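Local coordinates for protein ebony (Drosophila melanogaster, PDB 6DYM) that serves as the C-terminal condensation domain of a nonribosomal peptide synthetase and probably forms the amide bond joining beta-alanine to biogenic amines such as dopamine, at residues 162-167 and 204-209; 183-188 and 198-203; 30-35 and 94-99; 75-80 and 122-127. All coordinates share one frame; numbering follows the deposited sequence.

Contact 1: residues 162-167 and 204-209; sequences TNTSPL and QRAIVH
The side chains of Asn-163 and His-209 cross at about a right angle, their amide and imidazole planes turned 47° apart. Asn-163 ND2 gives a nearly straight hydrogen bond to His-209 ND1 (2.8 Å). The acceptor lies in the amide plane, whereas the donor comes in 25° off the ring plane. With CG of Asn-163 anti to its carbonyl carbon (chi1 -72°), the amide reaches across to the histidine of the partner strand, and CB sits at the ring edge. CG2 of Ile-207 lies over the rim of one ring face, 3.3 Å above the plane. The other ring nitrogen, His-209 NE2, is bonded to OD1 of Asp-173, so both nitrogens are held and the rotation of the imidazole is fixed.

The reverse face of the sheet carries Thr-162, Ala-206 and Val-208. Thr-162 turns CG2 to Ala-206 CB (4.2 Å), while its OG1 lies 3.8 Å from Val-208 CG2 and bonds to Glu-104 of helix 93-111. In the sheet itself, Asn-163 and Ile-207 form an antiparallel hydrogen-bonded pair: Asn-163 N binds Ile-207 O (2.7 Å) and Ile-207 N returns the bond to Asn-163 O (3.0 Å). Where the strands part, a water donates to Thr-164 O and Arg-205 O and accepts from Gln-204 NE2. This antiparallel pairing of strands 158-163 and 205-212, with helix 166-174 starting just after the first, resembles the C-terminal half of the GNAT acyltransferase fold.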
# COMPACT_ATOMS: atom_id res chain seq x y z
N THR A 162 -1.65 -6.57 -1.10
CA THR A 162 -1.98 -7.25 0.15
C THR A 162 -2.63 -6.24 1.09
O THR A 162 -2.03 -5.22 1.42
CB THR A 162 -0.74 -7.86 0.82
OG1 THR A 162 -0.10 -8.75 -0.08
CG2 THR A 162 -1.14 -8.63 2.07
N ASN A 163 -3.86 -6.53 1.50
CA ASN A 163 -4.61 -5.63 2.36
C ASN A 163 -4.57 -6.14 3.79
O ASN A 163 -4.94 -7.29 4.05
CB ASN A 163 -6.03 -5.47 1.84
CG ASN A 163 -6.08 -4.66 0.57
OD1 ASN A 163 -5.55 -3.55 0.52
ND2 ASN A 163 -6.67 -5.22 -0.47
N THR A 164 -4.11 -5.29 4.70
CA THR A 164 -3.84 -5.68 6.07
C THR A 164 -4.74 -4.99 7.08
O THR A 164 -4.57 -5.19 8.28
CB THR A 164 -2.38 -5.41 6.42
OG1 THR A 164 -2.10 -4.02 6.18
CG2 THR A 164 -1.45 -6.27 5.56
N SER A 165 -5.69 -4.17 6.63
CA SER A 165 -6.65 -3.57 7.54
C SER A 165 -8.06 -3.97 7.13
O SER A 165 -8.32 -4.24 5.95
CB SER A 165 -6.54 -2.04 7.56
OG SER A 165 -7.22 -1.45 6.47
N PRO A 166 -9.00 -4.05 8.08
CA PRO A 166 -10.36 -4.48 7.71
C PRO A 166 -11.00 -3.59 6.66
O PRO A 166 -11.71 -4.09 5.78
CB PRO A 166 -11.11 -4.43 9.05
CG PRO A 166 -10.03 -4.57 10.10
CD PRO A 166 -8.83 -3.87 9.53
N LEU A 167 -10.73 -2.28 6.69
CA LEU A 167 -11.37 -1.37 5.74
C LEU A 167 -10.82 -1.57 4.34
O LEU A 167 -11.58 -1.59 3.36
CB LEU A 167 -11.18 0.08 6.19
CG LEU A 167 -11.66 1.16 5.22
CD1 LEU A 167 -13.15 0.99 4.88
CD2 LEU A 167 -11.40 2.54 5.80
N GLN A 204 -7.37 -11.16 12.86
CA GLN A 204 -6.59 -10.25 12.03
C GLN A 204 -5.97 -11.02 10.88
O GLN A 204 -5.16 -11.93 11.09
CB GLN A 204 -5.51 -9.54 12.84
CG GLN A 204 -4.69 -8.59 11.97
CD GLN A 204 -3.72 -7.74 12.76
OE1 GLN A 204 -3.78 -7.70 13.99
NE2 GLN A 204 -2.83 -7.05 12.05
N ARG A 205 -6.34 -10.64 9.65
CA ARG A 205 -5.89 -11.31 8.45
C ARG A 205 -4.98 -10.41 7.63
O ARG A 205 -4.98 -9.18 7.78
CB ARG A 205 -7.09 -11.75 7.58
CG ARG A 205 -8.34 -12.10 8.37
CD ARG A 205 -8.09 -13.33 9.25
NE ARG A 205 -7.75 -14.50 8.44
CZ ARG A 205 -7.54 -15.71 8.93
NH1 ARG A 205 -7.62 -15.92 10.24
NH2 ARG A 205 -7.23 -16.71 8.12
N ALA A 206 -4.17 -11.04 6.78
CA ALA A 206 -3.53 -10.40 5.65
C ALA A 206 -4.12 -11.06 4.41
O ALA A 206 -4.08 -12.29 4.29
CB ALA A 206 -2.01 -10.55 5.68
N ILE A 207 -4.69 -10.26 3.52
CA ILE A 207 -5.43 -10.79 2.38
C ILE A 207 -4.74 -10.32 1.11
O ILE A 207 -4.53 -9.12 0.91
CB ILE A 207 -6.90 -10.37 2.41
CG1 ILE A 207 -7.52 -10.76 3.76
CG2 ILE A 207 -7.64 -11.03 1.26
CD1 ILE A 207 -9.02 -10.76 3.80
N VAL A 208 -4.38 -11.28 0.26
CA VAL A 208 -3.76 -11.00 -1.03
C VAL A 208 -4.86 -10.88 -2.08
O VAL A 208 -5.64 -11.82 -2.28
CB VAL A 208 -2.74 -12.10 -1.41
CG1 VAL A 208 -2.14 -11.82 -2.78
CG2 VAL A 208 -1.64 -12.17 -0.37
N HIS A 209 -4.92 -9.73 -2.74
CA HIS A 209 -6.02 -9.38 -3.62
C HIS A 209 -5.51 -9.14 -5.04
O HIS A 209 -4.44 -8.55 -5.23
CB HIS A 209 -6.76 -8.13 -3.13
CG HIS A 209 -7.80 -8.41 -2.09
ND1 HIS A 209 -7.79 -7.80 -0.85
CD2 HIS A 209 -8.89 -9.20 -2.11
CE1 HIS A 209 -8.83 -8.22 -0.15
NE2 HIS A 209 -9.51 -9.07 -0.90
O HOH W 1 -3.26 -7.44 9.21

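Contact 2: residues 183-188 and 198-203; sequences FQVNEY and GDAPDE
Asn-186 presents the NH2 edge of its amide to two acceptors of the 198-203 loop, and both lie close to the amide plane. Ala-200 O takes an almost straight bond from ND2 (2.9 Å), although the donor stands above that carbonyl's own plane. Asp-202 OD1 takes the other, at 2.8 Å from Asn-186 ND2, on its anti side and somewhat out of the carboxylate plane; carboxylate and amide are turned 71° apart. At the opposite end of the same amide, Gln-184 NE2 bonds to OD1 of Asn-186 (2.8 Å) in the carbonyl plane, on a lone pair. The Gln-184 amide and the Asp-202 carboxylate cross obliquely, their planes 29° apart, and Gln-184 CG lies 3.4 Å from Asp-202 O. A chi1 of 66° sets the Asn-186 amide between its own backbone N and carbonyl carbon, facing the loop.

Gln-184 OE1 and Asp-202 O share NH1 of Arg-205 as donor. Beside the polar cluster, Val-185 CG2 packs on Ala-200 CB (3.9 Å), and a water links Asn-186 N to Pro-201 O. Both ends of a buried amide are thus satisfied, which fixes its flip and ties the short 3-10 turn after strand 178-184 to the returning loop; the ND2 donor may also ease the charge of Asp-202.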
# COMPACT_ATOMS: atom_id res chain seq x y z
N PHE A 183 -4.52 -15.02 5.01
CA PHE A 183 -3.59 -15.57 5.98
C PHE A 183 -3.81 -14.98 7.36
O PHE A 183 -4.00 -13.77 7.51
CB PHE A 183 -2.14 -15.33 5.55
CG PHE A 183 -1.15 -16.18 6.29
CD1 PHE A 183 -0.89 -17.48 5.89
CD2 PHE A 183 -0.48 -15.68 7.40
CE1 PHE A 183 0.02 -18.26 6.58
CE2 PHE A 183 0.43 -16.46 8.10
CZ PHE A 183 0.67 -17.75 7.69
N GLN A 184 -3.78 -15.85 8.37
CA GLN A 184 -3.88 -15.45 9.77
C GLN A 184 -2.53 -14.93 10.24
O GLN A 184 -1.57 -15.70 10.35
CB GLN A 184 -4.34 -16.64 10.61
CG GLN A 184 -4.79 -16.32 12.02
CD GLN A 184 -5.41 -17.53 12.70
OE1 GLN A 184 -6.37 -18.11 12.20
NE2 GLN A 184 -4.84 -17.93 13.83
N VAL A 185 -2.45 -13.63 10.54
CA VAL A 185 -1.14 -13.00 10.73
C VAL A 185 -0.43 -13.52 11.98
O VAL A 185 0.80 -13.50 12.04
CB VAL A 185 -1.26 -11.46 10.75
CG1 VAL A 185 -2.10 -10.98 9.57
CG2 VAL A 185 -1.83 -10.97 12.07
N ASN A 186 -1.17 -14.02 12.98
CA ASN A 186 -0.49 -14.52 14.18
C ASN A 186 0.11 -15.91 13.99
O ASN A 186 0.69 -16.44 14.94
CB ASN A 186 -1.43 -14.49 15.40
CG ASN A 186 -2.61 -15.46 15.30
OD1 ASN A 186 -2.58 -16.45 14.57
ND2 ASN A 186 -3.66 -15.15 16.05
N GLU A 187 -0.02 -16.50 12.81
CA GLU A 187 0.63 -17.77 12.51
C GLU A 187 1.95 -17.61 11.77
O GLU A 187 2.65 -18.61 11.55
CB GLU A 187 -0.32 -18.67 11.70
CG GLU A 187 -1.66 -18.94 12.38
CD GLU A 187 -1.66 -20.19 13.23
OE1 GLU A 187 -2.75 -20.75 13.46
OE2 GLU A 187 -0.57 -20.62 13.68
N TYR A 188 2.31 -16.39 11.37
CA TYR A 188 3.55 -16.21 10.62
C TYR A 188 4.75 -16.36 11.55
O TYR A 188 4.80 -15.77 12.63
CB TYR A 188 3.58 -14.83 9.95
CG TYR A 188 4.91 -14.57 9.27
CD1 TYR A 188 5.28 -15.29 8.14
CD2 TYR A 188 5.80 -13.63 9.77
CE1 TYR A 188 6.50 -15.07 7.51
CE2 TYR A 188 7.02 -13.40 9.15
CZ TYR A 188 7.36 -14.12 8.02
OH TYR A 188 8.57 -13.91 7.40
N GLY A 198 2.37 -12.64 16.84
CA GLY A 198 1.71 -13.73 17.55
C GLY A 198 0.66 -13.28 18.54
O GLY A 198 -0.29 -14.01 18.82
N ASP A 199 0.81 -12.07 19.09
CA ASP A 199 -0.18 -11.54 20.03
C ASP A 199 -1.43 -10.99 19.34
O ASP A 199 -2.37 -10.60 20.04
CB ASP A 199 0.45 -10.43 20.88
CG ASP A 199 1.47 -10.97 21.88
OD1 ASP A 199 1.30 -12.11 22.37
OD2 ASP A 199 2.45 -10.25 22.17
N ALA A 200 -1.47 -10.95 18.01
CA ALA A 200 -2.64 -10.45 17.32
C ALA A 200 -3.80 -11.43 17.46
O ALA A 200 -3.59 -12.64 17.59
CB ALA A 200 -2.33 -10.20 15.85
N PRO A 201 -5.05 -10.95 17.45
CA PRO A 201 -6.19 -11.87 17.53
C PRO A 201 -6.26 -12.75 16.28
O PRO A 201 -5.74 -12.41 15.22
CB PRO A 201 -7.40 -10.94 17.62
CG PRO A 201 -6.93 -9.65 17.03
CD PRO A 201 -5.47 -9.54 17.39
N ASP A 202 -6.92 -13.90 16.44
CA ASP A 202 -7.08 -14.82 15.32
C ASP A 202 -7.78 -14.17 14.14
O ASP A 202 -7.59 -14.60 12.99
CB ASP A 202 -7.86 -16.06 15.75
CG ASP A 202 -7.01 -17.05 16.51
OD1 ASP A 202 -5.89 -16.69 16.91
OD2 ASP A 202 -7.47 -18.19 16.72
N GLU A 203 -8.56 -13.12 14.38
CA GLU A 203 -9.38 -12.49 13.36
C GLU A 203 -8.61 -11.51 12.50
O GLU A 203 -9.15 -11.05 11.48
CB GLU A 203 -10.57 -11.79 14.02
CG GLU A 203 -11.57 -12.74 14.70
CD GLU A 203 -11.05 -13.36 16.00
OE1 GLU A 203 -10.25 -12.70 16.70
OE2 GLU A 203 -11.43 -14.52 16.31
O HOH W 2 -6.08 -20.74 14.81
O HOH W 3 -3.97 -13.30 13.37

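Contact 3: residues 30-35 and 94-99; sequences DLEQWL and LIVFEF
Val-96 presses both methyls toward the turn 30-35, with CG1 anti to its backbone N (chi1 172°). Its CG2 meets Leu-35 CD1 at 3.6 Å and Glu-32 CG at 4.0 Å, while its CG1 takes Leu-31 CD1 at 4.2 Å. The same Leu-31 methyl lies at the edge of the Phe-99 ring, near its plane, 3.7 Å from Phe-99 CD2, and the two side chains run about at right angles. At the other end, Leu-35 CD2 reaches Ile-95 CD1 (4.3 Å) in a looser contact. No hydrogen bond spans the two segments; they are joined by apolar packing.

Bonds in the next shell hold the loop that carries these groups. Glu-32 crosses Val-96 at about a right angle, setting CG against its CG2; the bend at chi2 (94°) then turns the carboxylate aside, and OE2 bonds to the hydroxyl of Tyr-44. Within the turn, Gln-33 NE2 bonds back to Asp-30 O (3.0 Å), and Gln-33 CG lies over the rim of one face of the Trp-34 ring. The indole NE1 is held by Gln-204, which also donates to Asp-30 O, tying the turn to the start of strand 205-212. Phe-99 meets the rings of Tyr-188 and Phe-197 beyond. The loop between helices 14-25 and 41-58 is thereby packed against the early part of helix 93-111, beside the loop that joins strands 178-184 and 205-212.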
# COMPACT_ATOMS: atom_id res chain seq x y z
N ASP A 30 -1.82 -2.10 11.18
CA ASP A 30 -2.29 -3.28 11.89
C ASP A 30 -1.18 -4.29 12.17
O ASP A 30 -1.29 -5.05 13.13
CB ASP A 30 -3.43 -3.93 11.10
CG ASP A 30 -4.61 -2.98 10.89
OD1 ASP A 30 -4.47 -2.02 10.11
OD2 ASP A 30 -5.67 -3.20 11.52
N LEU A 31 -0.12 -4.30 11.37
CA LEU A 31 0.98 -5.22 11.60
C LEU A 31 2.05 -4.64 12.53
O LEU A 31 2.52 -5.32 13.44
CB LEU A 31 1.62 -5.62 10.28
CG LEU A 31 0.77 -6.51 9.37
CD1 LEU A 31 1.50 -6.75 8.06
CD2 LEU A 31 0.43 -7.83 10.07
N GLU A 32 2.42 -3.37 12.31
CA GLU A 32 3.48 -2.75 13.10
C GLU A 32 3.10 -2.56 14.56
O GLU A 32 4.00 -2.43 15.40
CB GLU A 32 3.87 -1.40 12.50
CG GLU A 32 4.53 -1.50 11.14
CD GLU A 32 3.54 -1.37 10.00
OE1 GLU A 32 2.63 -2.21 9.89
OE2 GLU A 32 3.69 -0.41 9.20
N GLN A 33 1.80 -2.54 14.89
CA GLN A 33 1.40 -2.38 16.28
C GLN A 33 1.89 -3.55 17.13
O GLN A 33 2.07 -3.40 18.34
CB GLN A 33 -0.11 -2.25 16.39
CG GLN A 33 -0.86 -3.53 16.05
CD GLN A 33 -2.37 -3.39 16.17
OE1 GLN A 33 -2.88 -2.81 17.13
NE2 GLN A 33 -3.09 -3.90 15.19
N TRP A 34 2.12 -4.71 16.51
CA TRP A 34 2.58 -5.88 17.24
C TRP A 34 4.10 -5.95 17.32
O TRP A 34 4.62 -6.79 18.06
CB TRP A 34 2.02 -7.15 16.59
CG TRP A 34 0.53 -7.09 16.44
CD1 TRP A 34 -0.18 -7.02 15.28
CD2 TRP A 34 -0.44 -7.07 17.50
NE1 TRP A 34 -1.53 -6.96 15.55
CE2 TRP A 34 -1.71 -6.99 16.91
CE3 TRP A 34 -0.35 -7.11 18.90
CZ2 TRP A 34 -2.89 -6.96 17.66
CZ3 TRP A 34 -1.51 -7.07 19.64
CH2 TRP A 34 -2.77 -7.00 19.02
N LEU A 35 4.81 -5.09 16.60
CA LEU A 35 6.26 -5.02 16.66
C LEU A 35 6.75 -4.00 17.69
O LEU A 35 7.97 -3.84 17.84
CB LEU A 35 6.84 -4.67 15.29
CG LEU A 35 6.51 -5.62 14.13
CD1 LEU A 35 7.05 -5.07 12.82
CD2 LEU A 35 7.05 -7.00 14.41
N LEU A 94 11.46 -4.34 8.33
CA LEU A 94 11.89 -5.43 7.46
C LEU A 94 11.07 -6.69 7.71
O LEU A 94 10.79 -7.45 6.77
CB LEU A 94 13.37 -5.72 7.66
CG LEU A 94 13.96 -6.89 6.87
CD1 LEU A 94 13.92 -6.60 5.38
CD2 LEU A 94 15.38 -7.19 7.33
N ILE A 95 10.67 -6.93 8.96
CA ILE A 95 9.81 -8.07 9.26
C ILE A 95 8.48 -7.93 8.53
O ILE A 95 7.94 -8.91 8.00
CB ILE A 95 9.61 -8.19 10.78
CG1 ILE A 95 10.96 -8.37 11.48
CG2 ILE A 95 8.66 -9.35 11.10
CD1 ILE A 95 10.86 -8.52 12.98
N VAL A 96 7.94 -6.71 8.47
CA VAL A 96 6.68 -6.48 7.75
C VAL A 96 6.86 -6.80 6.27
O VAL A 96 6.04 -7.50 5.66
CB VAL A 96 6.19 -5.03 7.95
CG1 VAL A 96 5.01 -4.75 7.05
CG2 VAL A 96 5.81 -4.81 9.40
N PHE A 97 7.93 -6.28 5.66
CA PHE A 97 8.14 -6.53 4.23
C PHE A 97 8.43 -8.00 3.94
O PHE A 97 8.02 -8.51 2.89
CB PHE A 97 9.26 -5.64 3.70
CG PHE A 97 8.84 -4.22 3.49
CD1 PHE A 97 8.34 -3.80 2.27
CD2 PHE A 97 8.93 -3.30 4.52
CE1 PHE A 97 7.95 -2.49 2.07
CE2 PHE A 97 8.54 -1.98 4.33
CZ PHE A 97 8.05 -1.58 3.10
N GLU A 98 9.12 -8.69 4.85
CA GLU A 98 9.34 -10.12 4.63
C GLU A 98 8.04 -10.89 4.74
O GLU A 98 7.81 -11.85 3.99
CB GLU A 98 10.38 -10.64 5.62
CG GLU A 98 11.79 -10.11 5.36
CD GLU A 98 12.84 -10.77 6.23
OE1 GLU A 98 12.48 -11.50 7.18
OE2 GLU A 98 14.05 -10.55 5.98
N PHE A 99 7.16 -10.50 5.66
CA PHE A 99 5.85 -11.14 5.76
C PHE A 99 5.01 -10.90 4.52
O PHE A 99 4.32 -11.80 4.04
CB PHE A 99 5.11 -10.65 7.01
CG PHE A 99 3.67 -11.10 7.08
CD1 PHE A 99 3.35 -12.45 7.10
CD2 PHE A 99 2.64 -10.17 7.15
CE1 PHE A 99 2.03 -12.87 7.17
CE2 PHE A 99 1.32 -10.58 7.22
CZ PHE A 99 1.02 -11.94 7.23

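Contact 4: residues 75-80 and 122-127; sequences TALNFD and SFMMGT
A classic beta bulge interrupts the antiparallel pairing of strands 71-80 and 119-127, with Phe-123 and Met-124 both set against Leu-77. Leu-77 O accepts two backbone bonds, from Phe-123 N at 3.1 Å and from the more distant Met-124 N at 3.3 Å. Beyond it the regular ladder resumes: Leu-77 N binds Met-124 O, and Thr-75 and Gly-126 exchange a pair of bonds.

The extra residue throws the Phe-123 ring across the neighbouring strand. Its chi1 of 84° brings CD2 to 3.0 Å from Leu-77 O, a tight approach, and places CE2 against Leu-77 CB (3.4 Å). Farther along, Phe-79 CD2 comes to 3.4 Å from Phe-123 CE2. These two rings are nearly parallel (22°) but slid apart, with centroids separated by 5.2 Å, so they overlap little. Met-124 CB packs on Leu-77 CB (4.0 Å), and the extended Met-124 chain continues to Ile-21 and Phe-25 of helix 14-25. Leu-77 and both phenylalanines also touch Leu-55 of helix 41-58.

On the reverse face, Asn-78 OD1 lies 3.2 Å from Ser-122 CA, while its ND2 is tied to Leu-60 O. Ala-76 CB meets Met-125 CE there, and Met-125 reaches on to helix 133-153. A bulge in the fourth strand, followed by a parallel fifth strand, is a hallmark of GNAT acyltransferases, in which the gap between those strands receives the pantetheine arm of the acyl donor; a similar role here would suit a condensation domain fed by a carrier domain.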
# COMPACT_ATOMS: atom_id res chain seq x y z
N THR A 75 -2.81 9.78 -1.26
CA THR A 75 -1.81 9.40 -2.24
C THR A 75 -1.84 7.89 -2.45
O THR A 75 -2.13 7.12 -1.52
CB THR A 75 -0.40 9.85 -1.82
OG1 THR A 75 0.50 9.66 -2.92
CG2 THR A 75 0.12 9.07 -0.61
N ALA A 76 -1.55 7.48 -3.68
CA ALA A 76 -1.49 6.08 -4.07
C ALA A 76 -0.14 5.84 -4.73
O ALA A 76 0.14 6.39 -5.80
CB ALA A 76 -2.63 5.71 -5.01
N LEU A 77 0.70 5.03 -4.09
CA LEU A 77 2.04 4.72 -4.59
C LEU A 77 2.03 3.33 -5.20
O LEU A 77 1.65 2.36 -4.54
CB LEU A 77 3.06 4.81 -3.45
CG LEU A 77 2.99 6.08 -2.61
CD1 LEU A 77 4.13 6.14 -1.61
CD2 LEU A 77 2.98 7.32 -3.50
N ASN A 78 2.44 3.24 -6.47
CA ASN A 78 2.36 2.01 -7.24
C ASN A 78 3.68 1.75 -7.94
O ASN A 78 4.39 2.68 -8.33
CB ASN A 78 1.24 2.07 -8.27
CG ASN A 78 -0.07 2.46 -7.67
OD1 ASN A 78 -0.55 1.81 -6.75
ND2 ASN A 78 -0.67 3.55 -8.16
N PHE A 79 3.98 0.46 -8.12
CA PHE A 79 5.10 -0.01 -8.91
C PHE A 79 4.64 -1.17 -9.79
O PHE A 79 3.67 -1.86 -9.49
CB PHE A 79 6.26 -0.51 -8.04
CG PHE A 79 7.17 0.57 -7.54
CD1 PHE A 79 7.90 1.34 -8.42
CD2 PHE A 79 7.33 0.78 -6.18
CE1 PHE A 79 8.75 2.32 -7.96
CE2 PHE A 79 8.18 1.75 -5.71
CZ PHE A 79 8.89 2.52 -6.60
N ASP A 80 5.36 -1.36 -10.89
CA ASP A 80 5.33 -2.65 -11.56
C ASP A 80 5.86 -3.71 -10.60
O ASP A 80 7.00 -3.61 -10.14
CB ASP A 80 6.18 -2.59 -12.84
CG ASP A 80 6.09 -3.86 -13.68
OD1 ASP A 80 5.84 -4.95 -13.13
OD2 ASP A 80 6.29 -3.76 -14.90
N SER A 122 -0.13 -2.16 -6.13
CA SER A 122 -0.57 -1.07 -5.25
C SER A 122 0.08 -1.31 -3.90
O SER A 122 -0.38 -2.15 -3.12
CB SER A 122 -2.09 -1.04 -5.14
OG SER A 122 -2.51 -0.00 -4.26
N PHE A 123 1.16 -0.60 -3.61
CA PHE A 123 1.94 -0.96 -2.44
C PHE A 123 1.76 -0.00 -1.27
O PHE A 123 1.96 -0.43 -0.13
CB PHE A 123 3.42 -1.12 -2.81
CG PHE A 123 4.21 0.15 -2.85
CD1 PHE A 123 4.96 0.55 -1.75
CD2 PHE A 123 4.27 0.92 -4.00
CE1 PHE A 123 5.71 1.71 -1.78
CE2 PHE A 123 5.02 2.08 -4.03
CZ PHE A 123 5.74 2.48 -2.92
N MET A 124 1.35 1.25 -1.50
CA MET A 124 0.97 2.13 -0.41
C MET A 124 -0.22 2.99 -0.83
O MET A 124 -0.29 3.45 -1.98
CB MET A 124 2.12 3.05 0.05
CG MET A 124 3.31 2.31 0.64
SD MET A 124 4.41 3.34 1.63
CE MET A 124 5.70 2.17 2.03
N MET A 125 -1.15 3.17 0.10
CA MET A 125 -2.27 4.09 -0.05
C MET A 125 -2.47 4.78 1.29
O MET A 125 -2.46 4.11 2.33
CB MET A 125 -3.55 3.35 -0.47
CG MET A 125 -4.45 4.12 -1.41
SD MET A 125 -5.83 3.14 -2.03
CE MET A 125 -5.37 2.86 -3.74
N GLY A 126 -2.64 6.09 1.27
CA GLY A 126 -2.81 6.84 2.51
C GLY A 126 -3.65 8.07 2.29
O GLY A 126 -3.74 8.59 1.17
N THR A 127 -4.29 8.53 3.36
CA THR A 127 -5.08 9.75 3.36
C THR A 127 -4.63 10.65 4.50
O THR A 127 -4.12 10.16 5.51
CB THR A 127 -6.57 9.47 3.52
OG1 THR A 127 -6.78 8.75 4.74
CG2 THR A 127 -7.11 8.66 2.35

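In the fold
Contacts 1 and 4 belong to one seven-stranded sheet, their centres about 15 Å apart, joined through the neighbouring strands 119-127 (contact 4) and 158-163 (contact 1). Those two strands would border the acyl-donor cleft if the GNAT likeness holds. Contact 2 is nested within the chain loop closed by contact 1, and Ala-206 N probably bonds to Phe-183 O (2.8 Å) where they join. Contact 3 touches both: Gln-204 reaches its turn from contact 1, and Ala-200 CB lies 3.3 Å from Trp-34 NE1. Contacts 1, 2 and 3 thus form one cluster, with centres about 12 to 13 Å apart, whereas contact 4 lies about 25 Å from contact 2, centre to centre.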